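Local coordinates for protein transcriptional regulator AefR (Pseudomonas syringae pv. tomato, PDB 3CDL) that probably acts as a TetR-family transcription factor, binding regulatory DNA through an N-terminal helix-turn-helix domain and pairing through its helical C-terminal domain, at residues B[13-16]-B[17-21]; B[103-106]-B[107-111]; B[148-151]-B[152-156]. All coordinates share one frame; numbering follows the deposited sequence.

All three contacts are local, between side chains and backbone groups three to five residues apart, yet they sample the two parts of a TetR-type chain. Contact 1 lies on helix 9-24 of the DNA-binding part and contact 2 on helix 100-114 of the C-terminal part. Their centres are 12 Å apart and they touch: Ile19 CD1 packs against Leu105 CB at 3.9 Å, so Ile19 is one of the residues where the two parts meet. Contact 3, the start of helix 152-167, lies across the chain's centre, 37 Å from contact 1 and 28 Å from contact 2 between centres. Contacts 2 and 3 both have residues that reach the second subunit; contact 1 has none.

Contact 1 of 3, residues B[13-16]-B[17-21]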
loop_
_atom_site.group_PDB
_atom_site.type_symbol
_atom_site.label_atom_id
_atom_site.label_comp_id
_atom_site.label_asym_id
_atom_site.label_seq_id
_atom_site.Cartn_x
_atom_site.Cartn_y
_atom_site.Cartn_z
ATOM N N SER B 13 22.869 -2.446 15.530
ATOM C CA SER B 13 23.885 -1.725 14.774
ATOM C C SER B 13 23.939 -2.218 13.321
ATOM O O SER B 13 23.820 -1.429 12.383
ATOM C CB SER B 13 25.246 -1.892 15.464
ATOM O OG SER B 13 26.214 -0.974 14.990
ATOM N N ILE B 14 24.095 -3.527 13.146
ATOM C CA ILE B 14 24.203 -4.138 11.813
ATOM C C ILE B 14 22.890 -4.044 11.009
ATOM O O ILE B 14 22.904 -3.729 9.809
ATOM C CB ILE B 14 24.659 -5.616 11.914
ATOM C CG1 ILE B 14 25.991 -5.722 12.667
ATOM C CG2 ILE B 14 24.742 -6.249 10.532
ATOM C CD1 ILE B 14 26.267 -7.095 13.259
ATOM N N VAL B 15 21.766 -4.329 11.668
ATOM C CA VAL B 15 20.442 -4.170 11.061
ATOM C C VAL B 15 20.272 -2.736 10.555
ATOM O O VAL B 15 19.852 -2.540 9.413
ATOM C CB VAL B 15 19.302 -4.523 12.049
ATOM C CG1 VAL B 15 17.952 -4.121 11.492
ATOM C CG2 VAL B 15 19.317 -6.010 12.386
ATOM N N GLN B 16 20.621 -1.757 11.405
ATOM C CA GLN B 16 20.527 -0.321 11.088
ATOM C C GLN B 16 21.299 0.069 9.839
ATOM O O GLN B 16 20.772 0.746 8.947
ATOM C CB GLN B 16 21.020 0.531 12.254
ATOM C CG GLN B 16 19.976 1.404 12.859
ATOM C CD GLN B 16 18.826 0.608 13.416
ATOM O OE1 GLN B 16 17.939 0.149 12.677
ATOM N NE2 GLN B 16 18.819 0.443 14.738
ATOM N N ALA B 17 22.558 -0.348 9.799
ATOM C CA ALA B 17 23.398 -0.159 8.632
ATOM C C ALA B 17 22.794 -0.862 7.421
ATOM O O ALA B 17 22.919 -0.380 6.295
ATOM C CB ALA B 17 24.786 -0.684 8.910
ATOM N N ALA B 18 22.135 -1.996 7.646
ATOM C CA ALA B 18 21.534 -2.732 6.534
ATOM C C ALA B 18 20.403 -1.913 5.912
ATOM O O ALA B 18 20.274 -1.839 4.687
ATOM C CB ALA B 18 21.043 -4.100 6.992
ATOM N N ILE B 19 19.610 -1.283 6.771
ATOM C CA ILE B 19 18.478 -0.480 6.356
ATOM C C ILE B 19 18.971 0.708 5.543
ATOM O O ILE B 19 18.514 0.945 4.413
ATOM C CB ILE B 19 17.661 -0.037 7.586
ATOM C CG1 ILE B 19 17.000 -1.267 8.220
ATOM C CG2 ILE B 19 16.659 1.070 7.230
ATOM C CD1 ILE B 19 16.114 -0.955 9.384
ATOM N N ALA B 20 19.931 1.418 6.125
ATOM C CA ALA B 20 20.564 2.582 5.531
ATOM C C ALA B 20 21.171 2.241 4.184
ATOM O O ALA B 20 20.862 2.887 3.185
ATOM C CB ALA B 20 21.624 3.105 6.462
ATOM N N GLU B 21 22.015 1.209 4.154
ATOM C CA GLU B 21 22.662 0.796 2.912
ATOM C C GLU B 21 21.668 0.308 1.863
ATOM O O GLU B 21 21.796 0.691 0.706
ATOM C CB GLU B 21 23.757 -0.256 3.143
ATOM C CG GLU B 21 25.092 0.276 3.715
ATOM C CD GLU B 21 25.852 1.261 2.805
ATOM O OE1 GLU B 21 26.634 2.087 3.340
ATOM O OE2 GLU B 21 25.687 1.212 1.568
#
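The amide of Gln16 is the flat group that takes part in the contact, and Ile19 meets it through a methyl: CD1 of Ile19 comes within 3.9 Å of OE1 of Gln16. The two side chains run side by side in the same direction, the glutamine chain bending at chi2 (61°) to bring its amide oxygen beside the isoleucine. In Ile19, CG1 lies beside the backbone N (chi1 -68°), which turns that branch back over the preceding turn, 3.3 Å from Val15 O. Ile19 CD1 also approaches Val15 CG1 at 4.2 Å, so the methyl has an apolar neighbour as well as a polar one. Beneath these side chains the successive i to i+4 bonds vary in straightness: Ala17 N, Ala18 N, Ile19 N and Ala20 N donate to the carbonyls of Ser13, Ile14, Val15 and Gln16. The straightest runs from Ala20 N to Gln16 O (3.0 Å, 174°). Ala17 and Ala20 pack on Arg38 of helix 32-39, within the predicted helix-turn-helix, while Ala18 meets Leu56 and Ile19 turns to helix 100-114. The chemistry is thus divided: backbone bonds hold the helix, whereas the side-chain contacts of Ile19 with Gln16 and Val15 are van der Waals in character.

Contact 2 of 3, residues B[103-106]-B[107-111]; sequences LDLA and RVVVG
An i to i+3 salt bridge on helix 100-114 joins Asp104 to Arg107, in the AefR-like C-terminal region where this helix borders the DNA-binding domain. Arg107 NH2 donates to Asp104 OD1 at 2.6 Å, with an N-H...O angle of 154°. The carboxylate oxygen sits at the edge of the guanidinium, close to its plane, and is approached nearly along its own C-O direction. The two flat groups are nevertheless turned 58° apart, and NH2 alone makes the bond, so this is a single-point pairing. The arginine chain extends at chi2 and then bends at chi3 (-63°), folding the guanidinium back along the helix until Leu103 O lies over one of its faces. Arg107 NH2 also passes Leu103 CB at 3.4 Å. That same Leu103 O accepts a hydrogen bond from the backbone N of Arg107 at 2.8 Å, and equivalent i to i+4 bonds run from Val108 to Asp104, Val109 to Leu105 and Val110 to Ala106. Along another side of the helix, Leu105 and Val109 point the same way, with Leu105 CD1 and Val109 CG2 4.2 Å apart. They face helix 53-64, Leu105 on Leu64 and Val109 on Met60 and Leu61; Ile19 of helix 9-24 touches Asp104, Leu105 and Val108; Leu103 and Ala106 pack on Phe168 and helix 169-174, while Val110 reaches Thr173 of the second subunit and Gly111 O hydrogen-bonds to its His115 NE2.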
loop_
_atom_site.group_PDB
_atom_site.type_symbol
_atom_site.label_atom_id
_atom_site.label_comp_id
_atom_site.label_asym_id
_atom_site.label_seq_id
_atom_site.Cartn_x
_atom_site.Cartn_y
_atom_site.Cartn_z
ATOM N N LEU B 103 8.997 2.992 9.816
ATOM C CA LEU B 103 8.707 3.370 8.436
ATOM C C LEU B 103 9.881 3.095 7.523
ATOM O O LEU B 103 9.701 2.610 6.409
ATOM C CB LEU B 103 8.256 4.826 8.333
ATOM C CG LEU B 103 6.827 5.030 8.857
ATOM C CD1 LEU B 103 6.551 6.499 9.001
ATOM C CD2 LEU B 103 5.717 4.318 8.012
ATOM N N ASP B 104 11.078 3.391 8.009
ATOM C CA ASP B 104 12.312 3.101 7.292
ATOM C C ASP B 104 12.490 1.632 6.927
ATOM O O ASP B 104 12.754 1.318 5.781
ATOM C CB ASP B 104 13.509 3.607 8.086
ATOM C CG ASP B 104 13.618 5.115 8.045
ATOM O OD1 ASP B 104 12.729 5.724 7.420
ATOM O OD2 ASP B 104 14.568 5.687 8.635
ATOM N N LEU B 105 12.348 0.745 7.905
ATOM C CA LEU B 105 12.429 -0.679 7.668
ATOM C C LEU B 105 11.369 -1.093 6.647
ATOM O O LEU B 105 11.667 -1.778 5.666
ATOM C CB LEU B 105 12.224 -1.424 8.986
ATOM C CG LEU B 105 11.772 -2.890 8.962
ATOM C CD1 LEU B 105 12.958 -3.777 9.093
ATOM C CD2 LEU B 105 10.844 -3.144 10.098
ATOM N N ALA B 106 10.132 -0.666 6.893
ATOM C CA ALA B 106 9.027 -0.926 6.009
ATOM C C ALA B 106 9.381 -0.555 4.571
ATOM O O ALA B 106 9.164 -1.350 3.648
ATOM C CB ALA B 106 7.826 -0.156 6.471
ATOM N N ARG B 107 9.927 0.652 4.396
ATOM C CA ARG B 107 10.329 1.129 3.077
ATOM C C ARG B 107 11.343 0.195 2.410
ATOM O O ARG B 107 11.110 -0.314 1.307
ATOM C CB ARG B 107 10.916 2.525 3.171
ATOM C CG ARG B 107 9.992 3.614 2.714
ATOM C CD ARG B 107 10.637 4.988 2.883
ATOM N NE ARG B 107 10.907 5.286 4.300
ATOM C CZ ARG B 107 10.211 6.159 5.030
ATOM N NH1 ARG B 107 9.215 6.844 4.478
ATOM N NH2 ARG B 107 10.518 6.366 6.310
ATOM N N VAL B 108 12.467 -0.049 3.079
ATOM C CA VAL B 108 13.437 -0.971 2.492
ATOM C C VAL B 108 12.858 -2.377 2.240
ATOM O O VAL B 108 13.207 -2.972 1.242
ATOM C CB VAL B 108 14.902 -0.934 3.124
ATOM C CG1 VAL B 108 15.203 0.418 3.734
ATOM C CG2 VAL B 108 15.135 -2.017 4.119
ATOM N N VAL B 109 11.952 -2.875 3.090
ATOM C CA VAL B 109 11.420 -4.244 2.900
ATOM C C VAL B 109 10.450 -4.349 1.718
ATOM O O VAL B 109 10.572 -5.239 0.871
ATOM C CB VAL B 109 10.790 -4.860 4.199
ATOM C CG1 VAL B 109 10.198 -6.217 3.918
ATOM C CG2 VAL B 109 11.839 -5.013 5.266
ATOM N N VAL B 110 9.488 -3.432 1.683
ATOM C CA VAL B 110 8.654 -3.226 0.519
ATOM C C VAL B 110 9.483 -2.963 -0.732
ATOM O O VAL B 110 9.225 -3.538 -1.793
ATOM C CB VAL B 110 7.666 -2.069 0.742
ATOM C CG1 VAL B 110 6.814 -1.842 -0.529
ATOM C CG2 VAL B 110 6.788 -2.371 1.946
ATOM N N GLY B 111 10.477 -2.093 -0.610
ATOM C CA GLY B 111 11.365 -1.814 -1.730
ATOM C C GLY B 111 12.101 -3.055 -2.199
ATOM O O GLY B 111 12.366 -3.228 -3.395
#

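Contact 3 of 3, residues B[148-151]-B[152-156]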
loop_
_atom_site.group_PDB
_atom_site.type_symbol
_atom_site.label_atom_id
_atom_site.label_comp_id
_atom_site.label_asym_id
_atom_site.label_seq_id
_atom_site.Cartn_x
_atom_site.Cartn_y
_atom_site.Cartn_z
ATOM N N LYS B 148 -20.570 -9.175 14.469
ATOM C CA LYS B 148 -21.373 -9.865 13.491
ATOM C C LYS B 148 -20.505 -10.910 12.787
ATOM O O LYS B 148 -19.300 -10.711 12.635
ATOM C CB LYS B 148 -22.029 -8.797 12.594
ATOM C CG LYS B 148 -22.074 -8.983 11.093
ATOM C CD LYS B 148 -22.672 -7.717 10.423
ATOM C CE LYS B 148 -23.812 -7.060 11.263
ATOM N NZ LYS B 148 -24.152 -5.658 10.797
ATOM N N PRO B 149 -21.084 -12.064 12.428
ATOM C CA PRO B 149 -20.315 -13.096 11.719
ATOM C C PRO B 149 -19.657 -12.611 10.421
ATOM O O PRO B 149 -20.332 -12.129 9.516
ATOM C CB PRO B 149 -21.369 -14.157 11.406
ATOM C CG PRO B 149 -22.684 -13.446 11.545
ATOM C CD PRO B 149 -22.465 -12.498 12.667
ATOM N N VAL B 150 -18.336 -12.706 10.359
ATOM C CA VAL B 150 -17.577 -12.476 9.141
ATOM C C VAL B 150 -16.250 -13.190 9.379
ATOM O O VAL B 150 -15.943 -13.494 10.523
ATOM C CB VAL B 150 -17.410 -10.929 8.829
ATOM C CG1 VAL B 150 -16.760 -10.168 9.995
ATOM C CG2 VAL B 150 -16.659 -10.709 7.537
ATOM N N ASP B 151 -15.484 -13.467 8.321
ATOM C CA ASP B 151 -14.132 -14.013 8.452
ATOM C C ASP B 151 -13.271 -13.017 9.203
ATOM O O ASP B 151 -13.059 -11.915 8.719
ATOM C CB ASP B 151 -13.518 -14.253 7.071
ATOM C CG ASP B 151 -12.177 -14.995 7.136
ATOM O OD1 ASP B 151 -12.184 -16.234 7.387
ATOM O OD2 ASP B 151 -11.123 -14.347 6.917
ATOM N N PRO B 152 -12.802 -13.384 10.409
ATOM C CA PRO B 152 -11.952 -12.507 11.235
ATOM C C PRO B 152 -10.844 -11.781 10.457
ATOM O O PRO B 152 -10.626 -10.591 10.672
ATOM C CB PRO B 152 -11.374 -13.475 12.272
ATOM C CG PRO B 152 -12.504 -14.485 12.471
ATOM C CD PRO B 152 -13.101 -14.669 11.095
ATOM N N GLY B 153 -10.187 -12.489 9.536
ATOM C CA GLY B 153 -9.167 -11.926 8.657
ATOM C C GLY B 153 -9.702 -10.893 7.678
ATOM O O GLY B 153 -9.044 -9.875 7.415
ATOM N N PHE B 154 -10.878 -11.137 7.115
ATOM C CA PHE B 154 -11.522 -10.141 6.254
ATOM C C PHE B 154 -11.771 -8.829 7.034
ATOM O O PHE B 154 -11.483 -7.725 6.558
ATOM C CB PHE B 154 -12.813 -10.732 5.688
ATOM C CG PHE B 154 -13.415 -9.934 4.577
ATOM C CD1 PHE B 154 -13.053 -10.176 3.255
ATOM C CD2 PHE B 154 -14.368 -8.940 4.846
ATOM C CE1 PHE B 154 -13.606 -9.442 2.220
ATOM C CE2 PHE B 154 -14.944 -8.193 3.802
ATOM C CZ PHE B 154 -14.561 -8.455 2.490
ATOM N N ALA B 155 -12.248 -8.953 8.261
ATOM C CA ALA B 155 -12.604 -7.801 9.052
ATOM C C ALA B 155 -11.369 -7.020 9.521
ATOM O O ALA B 155 -11.359 -5.778 9.488
ATOM C CB ALA B 155 -13.464 -8.231 10.230
ATOM N N ALA B 156 -10.328 -7.739 9.925
ATOM C CA ALA B 156 -9.077 -7.128 10.390
ATOM C C ALA B 156 -8.394 -6.303 9.292
ATOM O O ALA B 156 -7.818 -5.229 9.561
ATOM C CB ALA B 156 -8.128 -8.208 10.944
HETATM O O HOH W 1 -8.891 -15.008 8.372
#
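The backbone runs extended through Val150 and enters the helix at Pro152, where Ala155 N closes the first turn on Asp151 O at 3.1 Å. Asp151 is the cap. Its side chain swings CG anti to the backbone N (chi1 -172°), carrying the carboxylate over the start of the helix, and Asp151 OD2 accepts a hydrogen bond from Phe154 N at 3.2 Å on its anti side, 15° out of the carboxylate plane. A water adds a second grip on the same oxygen, donating to Asp151 OD2 at 2.7 Å and accepting a weak bond from Gly153 N. This is an N-cap, an aspartate preceding helix 152-167 with proline at the first helical position; Pro152 has no amide hydrogen to satisfy. The nearby helix-start NH groups would be expected to favour the charged form of Asp151. Val150 spreads its two methyls over the turn below: CG1 meets CB of Ala155 at 3.8 Å, while CG2 approaches CD2 of Phe154 obliquely at 4.0 Å, the Val150 and Phe154 side chains crossing at about a right angle. Phe154 is also part of the subunit interface, its ring stacked with Phe166 of the second subunit, and Ala155 packs against Ile138 of helix 133-143 and Phe195 of helix 181-199.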